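PDB 2W3Y: virulence factor from Pectobacterium carotovorum, which binds lipid vesicles as an S-palmitoylated protein and probably contributes to virulence toward Drosophila. Local coordinates for residues Val71-Ala76 / Asn245-Tyr250; Asn79-Ser84 / Lys95-Gln100. All blocks are in the same frame, centred on the assembly; numbering follows the deposited sequence.

Contact 1 (Val71-Ala76 / Asn245-Tyr250); sequences VAVASA and NFLDKY
V73 meets F246, L247 and Y250 on one side of helix 237-250, and it carries almost the whole contact from its own side, losing 91 Å² to the other segment. Taken in order, F246 comes first. Its CG stands anti to the backbone N (chi1 174°), which swings the ring toward helix 57-81, and the ring atom CE2 of F246 lies 3.8 Å from V73 CG1. The methyl approaches the ring obliquely. Beyond V73, F246 also packs edge-to-face against F14 of helix 9-18 and meets the ring of F105. L247 follows with one methyl, its CD2 sitting 4.1 Å from V73 CG2. Y250 presents its backbone more than its ring: V73 CG2 comes to 3.5 Å of Y250 O, and V73 CG1 rests 4.2 Å from Y250 CB. The phenol runs off from helix 57-81, with CG of K249 3.9 Å above one face, over the ring centre. D11 of helix 9-18 takes a hydrogen bond from Y250 OH and a salt bridge from K249 NZ. The axes of the two short segments pass 10.0 Å apart at 46°, a separation bridged by one valine whose two methyls diverge: CG1, anti to the backbone N (chi1 166°), serves F246 and Y250 CB, whereas CG2 serves L247 and the Y250 carbonyl. Every touching residue is buried, and the side chains meet through apolar groups while one methyl lies against a carbonyl oxygen, which is consistent with burial of apolar surface rather than directed bonds between helix 57-81 and helix 237-250.

Contact 2 (Asn79-Ser84 / Lys95-Gln100); sequences NKKAPS and KEVSNQ
K81 contributes the largest share of this small interface, 45 Å² of a total 87 Å², by stretching from the last helical turn of helix 57-81 toward helix 91-105. Its CG is anti to the backbone N (chi1 -178°) and the next two torsions are also extended. These methylenes span the gap between backbones whose nearest alpha carbons, K81 CA and V97 CA, are 9.3 Å apart. The chain bends at its last torsion (chi4 62°). E96 receives the far end: K81 CE lies 4.1 Å from E96 CG, and the two side chains cross at about a right angle. The ammonium and carboxylate do not pair: K81 NZ is 5.2 Å from E96 OE2, a spacing that would probably allow only a weak attraction. V97 is the buried member of the trio. Its CG2 comes 4.4 Å from K81 CD, alongside the middle of the lysine chain, and it packs as well on F14 of helix 9-18; E96 touches Y13 of that same helix. The first helix ends at K81, and about ten residues later the chain has re-entered a helix. These are two successive helices, 57-81 and 91-105, joined by a loop and packed locally where the first ends, with a lysine laid across the partly exposed margin.

Both contacts draw on helix 57-81, using different parts of it: contact 1 takes 71-76 to helix 237-250, far along the chain, and contact 2 takes its C-terminal end to the next helix, 91-105. Contact 1 is core, all four touching residues being buried and 178 Å² covered; contact 2 is nearer the surface, with two of three touching residues exposed and about half that area. The chemistry follows, from a valine against one aromatic ring, a leucine methyl and the Y250 backbone to lysine and glutamate methylenes with separated charges. The centres lie 13 Å apart, and A74 O approaches V97 CG1 at 4.0 Å, while F14 of helix 9-18 packs against residues of both contacts.

Contact 1 (Val71-Ala76 / Asn245-Tyr250)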
ATOM      1  N   VAL A  71      -2.163  -7.942   0.105  1.00 20.22           N
ATOM      2  CA  VAL A  71      -2.734  -6.762   0.774  1.00 20.74           C
ATOM      3  C   VAL A  71      -4.105  -7.066   1.391  1.00 20.18           C
ATOM      4  O   VAL A  71      -4.340  -6.725   2.566  1.00 20.93           O
ATOM      5  CB  VAL A  71      -2.759  -5.478  -0.173  1.00 19.96           C
ATOM      6  CG1 VAL A  71      -3.540  -4.313   0.479  1.00 20.82           C
ATOM      7  CG2 VAL A  71      -1.336  -5.044  -0.517  1.00 20.57           C
ATOM      8  N   ALA A  72      -4.990  -7.726   0.629  1.00 20.00           N
ATOM      9  CA  ALA A  72      -6.323  -8.113   1.128  1.00 20.58           C
ATOM     10  C   ALA A  72      -6.242  -9.174   2.261  1.00 21.02           C
ATOM     11  O   ALA A  72      -7.008  -9.103   3.227  1.00 20.83           O
ATOM     12  CB  ALA A  72      -7.232  -8.620  -0.018  1.00 19.88           C
ATOM     13  N   VAL A  73      -5.305 -10.123   2.143  1.00 21.42           N
ATOM     14  CA  VAL A  73      -5.035 -11.093   3.249  1.00 21.84           C
ATOM     15  C   VAL A  73      -4.627 -10.377   4.550  1.00 21.94           C
ATOM     16  O   VAL A  73      -5.176 -10.673   5.619  1.00 22.12           O
ATOM     17  CB  VAL A  73      -3.994 -12.189   2.841  1.00 22.05           C
ATOM     18  CG1 VAL A  73      -3.454 -12.961   4.066  1.00 23.23           C
ATOM     19  CG2 VAL A  73      -4.616 -13.151   1.870  1.00 22.94           C
ATOM     20  N   ALA A  74      -3.701  -9.422   4.463  1.00 21.92           N
ATOM     21  CA  ALA A  74      -3.270  -8.684   5.649  1.00 21.67           C
ATOM     22  C   ALA A  74      -4.440  -7.884   6.252  1.00 21.85           C
ATOM     23  O   ALA A  74      -4.692  -7.923   7.466  1.00 21.70           O
ATOM     24  CB  ALA A  74      -2.089  -7.786   5.331  1.00 21.26           C
ATOM     25  N   SER A  75      -5.177  -7.193   5.388  1.00 21.12           N
ATOM     26  CA  SER A  75      -6.321  -6.393   5.799  1.00 21.10           C
ATOM     27  C   SER A  75      -7.425  -7.199   6.485  1.00 20.81           C
ATOM     28  O   SER A  75      -8.015  -6.724   7.455  1.00 20.18           O
ATOM     29  CB  SER A  75      -6.913  -5.629   4.614  1.00 19.65           C
ATOM     30  OG  SER A  75      -7.954  -4.794   5.081  1.00 22.92           O
ATOM     31  N   ALA A  76      -7.700  -8.398   5.967  1.00 20.75           N
ATOM     32  CA  ALA A  76      -8.719  -9.288   6.542  1.00 21.55           C
ATOM     33  C   ALA A  76      -8.355  -9.823   7.941  1.00 21.60           C
ATOM     34  O   ALA A  76      -9.227  -9.876   8.826  1.00 21.46           O
ATOM     35  CB  ALA A  76      -9.067 -10.416   5.573  1.00 21.20           C
ATOM     36  N   ASN A 245      -1.489 -21.766  -1.975  1.00 30.46           N
ATOM     37  CA  ASN A 245      -2.348 -22.395  -0.975  1.00 30.42           C
ATOM     38  C   ASN A 245      -2.696 -21.441   0.166  1.00 29.44           C
ATOM     39  O   ASN A 245      -3.841 -21.377   0.609  1.00 29.50           O
ATOM     40  CB  ASN A 245      -1.707 -23.672  -0.396  1.00 30.45           C
ATOM     41  CG  ASN A 245      -1.721 -24.859  -1.379  1.00 32.22           C
ATOM     42  OD1 ASN A 245      -2.573 -24.952  -2.267  1.00 33.29           O
ATOM     43  ND2 ASN A 245      -0.769 -25.773  -1.206  1.00 33.76           N
ATOM     44  N   PHE A 246      -1.693 -20.720   0.647  1.00 29.21           N
ATOM     45  CA  PHE A 246      -1.884 -19.744   1.721  1.00 28.29           C
ATOM     46  C   PHE A 246      -2.848 -18.638   1.272  1.00 27.47           C
ATOM     47  O   PHE A 246      -3.810 -18.314   1.976  1.00 26.83           O
ATOM     48  CB  PHE A 246      -0.531 -19.155   2.124  1.00 28.35           C
ATOM     49  CG  PHE A 246      -0.627 -18.044   3.132  1.00 28.94           C
ATOM     50  CD1 PHE A 246      -0.641 -18.325   4.495  1.00 28.98           C
ATOM     51  CD2 PHE A 246      -0.682 -16.712   2.714  1.00 29.40           C
ATOM     52  CE1 PHE A 246      -0.734 -17.310   5.441  1.00 29.45           C
ATOM     53  CE2 PHE A 246      -0.774 -15.685   3.653  1.00 29.42           C
ATOM     54  CZ  PHE A 246      -0.811 -15.989   5.018  1.00 30.17           C
ATOM     55  N   LEU A 247      -2.579 -18.068   0.103  1.00 27.27           N
ATOM     56  CA  LEU A 247      -3.446 -17.028  -0.467  1.00 27.80           C
ATOM     57  C   LEU A 247      -4.899 -17.504  -0.682  1.00 28.63           C
ATOM     58  O   LEU A 247      -5.847 -16.776  -0.383  1.00 28.73           O
ATOM     59  CB  LEU A 247      -2.842 -16.455  -1.755  1.00 27.21           C
ATOM     60  CG  LEU A 247      -1.553 -15.622  -1.652  1.00 27.14           C
ATOM     61  CD1 LEU A 247      -1.247 -15.020  -2.994  1.00 27.39           C
ATOM     62  CD2 LEU A 247      -1.640 -14.514  -0.586  1.00 25.44           C
ATOM     63  N   ASP A 248      -5.058 -18.740  -1.161  1.00 29.63           N
ATOM     64  CA  ASP A 248      -6.377 -19.361  -1.318  1.00 30.18           C
ATOM     65  C   ASP A 248      -7.129 -19.560   0.008  1.00 29.40           C
ATOM     66  O   ASP A 248      -8.334 -19.330   0.086  1.00 29.07           O
ATOM     67  CB  ASP A 248      -6.252 -20.688  -2.102  1.00 31.36           C
ATOM     68  CG  ASP A 248      -6.142 -20.472  -3.605  1.00 34.90           C
ATOM     69  OD1 ASP A 248      -6.445 -19.344  -4.072  1.00 38.97           O
ATOM     70  OD2 ASP A 248      -5.768 -21.425  -4.334  1.00 37.96           O
ATOM     71  N   LYS A 249      -6.408 -19.948   1.055  1.00 28.63           N
ATOM     72  CA  LYS A 249      -7.018 -20.225   2.354  1.00 28.47           C
ATOM     73  C   LYS A 249      -7.505 -18.973   3.120  1.00 28.05           C
ATOM     74  O   LYS A 249      -8.536 -19.002   3.804  1.00 27.10           O
ATOM     75  CB  LYS A 249      -6.036 -21.039   3.216  1.00 28.45           C
ATOM     76  CG  LYS A 249      -6.653 -21.658   4.471  1.00 29.44           C
ATOM     77  CD  LYS A 249      -5.686 -22.624   5.168  1.00 28.67           C
ATOM     78  CE  LYS A 249      -6.144 -22.963   6.584  1.00 29.29           C
ATOM     79  NZ  LYS A 249      -5.068 -23.673   7.373  1.00 31.09           N
ATOM     80  N   TYR A 250      -6.763 -17.876   3.000  1.00 28.27           N
ATOM     81  CA  TYR A 250      -7.002 -16.709   3.839  1.00 27.88           C
ATOM     82  C   TYR A 250      -7.463 -15.489   3.049  1.00 28.32           C
ATOM     83  O   TYR A 250      -7.438 -14.359   3.562  1.00 27.62           O
ATOM     84  CB  TYR A 250      -5.754 -16.417   4.671  1.00 28.07           C
ATOM     85  CG  TYR A 250      -5.409 -17.560   5.623  1.00 28.61           C
ATOM     86  CD1 TYR A 250      -6.242 -17.858   6.703  1.00 28.49           C
ATOM     87  CD2 TYR A 250      -4.269 -18.340   5.432  1.00 27.70           C
ATOM     88  CE1 TYR A 250      -5.952 -18.901   7.578  1.00 31.09           C
ATOM     89  CE2 TYR A 250      -3.963 -19.398   6.309  1.00 30.16           C
ATOM     90  CZ  TYR A 250      -4.813 -19.667   7.372  1.00 29.86           C
ATOM     91  OH  TYR A 250      -4.544 -20.688   8.252  1.00 31.52           O
TER

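Contact 2 (Asn79-Ser84 / Lys95-Gln100)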
ATOM      1  N   ASN A  79      -8.828  -6.812  10.338  1.00 24.08           N
ATOM      2  CA  ASN A  79     -10.260  -6.652  10.540  1.00 25.06           C
ATOM      3  C   ASN A  79     -10.844  -7.616  11.582  1.00 25.72           C
ATOM      4  O   ASN A  79     -11.630  -7.213  12.455  1.00 25.60           O
ATOM      5  CB  ASN A  79     -10.991  -6.849   9.214  1.00 25.17           C
ATOM      6  CG  ASN A  79     -12.454  -6.471   9.302  1.00 25.22           C
ATOM      7  OD1 ASN A  79     -12.791  -5.315   9.538  1.00 24.57           O
ATOM      8  ND2 ASN A  79     -13.331  -7.451   9.124  1.00 23.57           N
ATOM      9  N   LYS A  80     -10.450  -8.878  11.464  1.00 26.17           N
ATOM     10  CA  LYS A  80     -10.786  -9.909  12.433  1.00 27.67           C
ATOM     11  C   LYS A  80     -10.096  -9.680  13.788  1.00 27.71           C
ATOM     12  O   LYS A  80     -10.751  -9.720  14.835  1.00 28.27           O
ATOM     13  CB  LYS A  80     -10.431 -11.296  11.870  1.00 27.44           C
ATOM     14  CG  LYS A  80     -10.944 -12.480  12.710  1.00 30.08           C
ATOM     15  CD  LYS A  80     -12.434 -12.346  13.048  1.00 32.86           C
ATOM     16  CE  LYS A  80     -12.890 -13.456  13.986  1.00 34.60           C
ATOM     17  NZ  LYS A  80     -12.932 -14.781  13.296  1.00 35.31           N
ATOM     18  N   LYS A  81      -8.793  -9.418  13.766  1.00 27.86           N
ATOM     19  CA  LYS A  81      -8.007  -9.287  15.001  1.00 28.04           C
ATOM     20  C   LYS A  81      -8.368  -8.060  15.838  1.00 27.52           C
ATOM     21  O   LYS A  81      -8.313  -8.126  17.064  1.00 27.08           O
ATOM     22  CB  LYS A  81      -6.499  -9.316  14.691  1.00 28.25           C
ATOM     23  CG  LYS A  81      -5.549  -9.230  15.898  1.00 29.75           C
ATOM     24  CD  LYS A  81      -4.108  -9.499  15.471  1.00 30.29           C
ATOM     25  CE  LYS A  81      -3.098  -9.189  16.589  1.00 33.18           C
ATOM     26  NZ  LYS A  81      -3.317 -10.058  17.781  1.00 35.20           N
ATOM     27  N   ALA A  82      -8.718  -6.942  15.185  1.00 25.92           N
ATOM     28  CA  ALA A  82      -9.041  -5.704  15.904  1.00 25.77           C
ATOM     29  C   ALA A  82     -10.197  -5.924  16.888  1.00 25.32           C
ATOM     30  O   ALA A  82     -11.231  -6.439  16.495  1.00 25.27           O
ATOM     31  CB  ALA A  82      -9.393  -4.565  14.911  1.00 25.20           C
ATOM     32  N   PRO A  83     -10.008  -5.559  18.171  1.00 25.79           N
ATOM     33  CA  PRO A  83     -11.042  -5.682  19.238  1.00 26.46           C
ATOM     34  C   PRO A  83     -12.215  -4.703  19.094  1.00 26.58           C
ATOM     35  O   PRO A  83     -13.271  -4.896  19.711  1.00 27.03           O
ATOM     36  CB  PRO A  83     -10.278  -5.338  20.519  1.00 26.65           C
ATOM     37  CG  PRO A  83      -8.792  -5.397  20.147  1.00 27.70           C
ATOM     38  CD  PRO A  83      -8.732  -5.044  18.686  1.00 25.99           C
ATOM     39  N   SER A  84     -12.013  -3.650  18.314  1.00 25.89           N
ATOM     40  CA  SER A  84     -13.008  -2.599  18.146  1.00 25.84           C
ATOM     41  C   SER A  84     -12.794  -1.956  16.790  1.00 25.33           C
ATOM     42  O   SER A  84     -11.722  -2.098  16.183  1.00 25.06           O
ATOM     43  CB  SER A  84     -12.865  -1.530  19.234  1.00 26.18           C
ATOM     44  OG  SER A  84     -11.615  -0.874  19.114  1.00 25.75           O
ATOM     45  N   LYS A  95       1.191  -3.690  11.645  1.00 24.21           N
ATOM     46  CA  LYS A  95       2.596  -4.078  11.748  1.00 26.06           C
ATOM     47  C   LYS A  95       2.784  -5.518  12.289  1.00 25.86           C
ATOM     48  O   LYS A  95       3.596  -6.280  11.753  1.00 26.45           O
ATOM     49  CB  LYS A  95       3.386  -3.050  12.571  1.00 26.05           C
ATOM     50  CG  LYS A  95       4.894  -3.321  12.641  1.00 28.30           C
ATOM     51  CD  LYS A  95       5.628  -2.215  13.404  1.00 28.87           C
ATOM     52  CE  LYS A  95       5.376  -2.302  14.903  1.00 34.00           C
ATOM     53  NZ  LYS A  95       6.047  -1.188  15.673  1.00 38.38           N
ATOM     54  N   GLU A  96       2.029  -5.882  13.326  1.00 26.77           N
ATOM     55  CA  GLU A  96       2.062  -7.252  13.895  1.00 26.96           C
ATOM     56  C   GLU A  96       1.775  -8.325  12.828  1.00 26.61           C
ATOM     57  O   GLU A  96       2.460  -9.354  12.756  1.00 26.92           O
ATOM     58  CB  GLU A  96       1.067  -7.363  15.066  1.00 27.04           C
ATOM     59  CG  GLU A  96       0.922  -8.768  15.735  1.00 29.20           C
ATOM     60  CD  GLU A  96       2.022  -9.097  16.750  1.00 35.34           C
ATOM     61  OE1 GLU A  96       3.019  -8.330  16.849  1.00 38.37           O
ATOM     62  OE2 GLU A  96       1.883 -10.127  17.459  1.00 36.38           O
ATOM     63  N   VAL A  97       0.784  -8.057  11.982  1.00 26.08           N
ATOM     64  CA  VAL A  97       0.341  -9.010  10.950  1.00 25.27           C
ATOM     65  C   VAL A  97       1.356  -9.088   9.795  1.00 25.79           C
ATOM     66  O   VAL A  97       1.675 -10.187   9.312  1.00 25.10           O
ATOM     67  CB  VAL A  97      -1.103  -8.672  10.460  1.00 25.49           C
ATOM     68  CG1 VAL A  97      -1.468  -9.436   9.186  1.00 24.36           C
ATOM     69  CG2 VAL A  97      -2.154  -8.946  11.580  1.00 25.22           C
ATOM     70  N   SER A  98       1.874  -7.929   9.362  1.00 25.51           N
ATOM     71  CA  SER A  98       2.934  -7.885   8.353  1.00 26.47           C
ATOM     72  C   SER A  98       4.249  -8.572   8.793  1.00 26.77           C
ATOM     73  O   SER A  98       4.913  -9.198   7.981  1.00 26.97           O
ATOM     74  CB  SER A  98       3.208  -6.432   7.914  1.00 26.34           C
ATOM     75  OG  SER A  98       2.014  -5.805   7.457  1.00 27.25           O
ATOM     76  N   ASN A  99       4.619  -8.446  10.068  1.00 27.89           N
ATOM     77  CA  ASN A  99       5.808  -9.120  10.619  1.00 29.20           C
ATOM     78  C   ASN A  99       5.697 -10.656  10.595  1.00 29.49           C
ATOM     79  O   ASN A  99       6.670 -11.357  10.836  1.00 30.19           O
ATOM     80  CB  ASN A  99       6.087  -8.650  12.053  1.00 29.40           C
ATOM     81  CG  ASN A  99       6.726  -7.260  12.111  1.00 30.39           C
ATOM     82  OD1 ASN A  99       7.361  -6.797  11.155  1.00 29.65           O
ATOM     83  ND2 ASN A  99       6.577  -6.602  13.254  1.00 31.12           N
ATOM     84  N   GLN A 100       4.505 -11.162  10.300  1.00 30.17           N
ATOM     85  CA  GLN A 100       4.284 -12.589  10.121  1.00 30.69           C
ATOM     86  C   GLN A 100       4.417 -12.990   8.653  1.00 30.73           C
ATOM     87  O   GLN A 100       5.021 -14.028   8.347  1.00 30.96           O
ATOM     88  CB  GLN A 100       2.929 -13.002  10.692  1.00 31.11           C
ATOM     89  CG  GLN A 100       2.815 -12.835  12.198  1.00 33.88           C
ATOM     90  CD  GLN A 100       3.854 -13.644  12.973  1.00 37.13           C
ATOM     91  OE1 GLN A 100       4.645 -13.084  13.731  1.00 38.78           O
ATOM     92  NE2 GLN A 100       3.852 -14.963  12.785  1.00 38.50           N
TER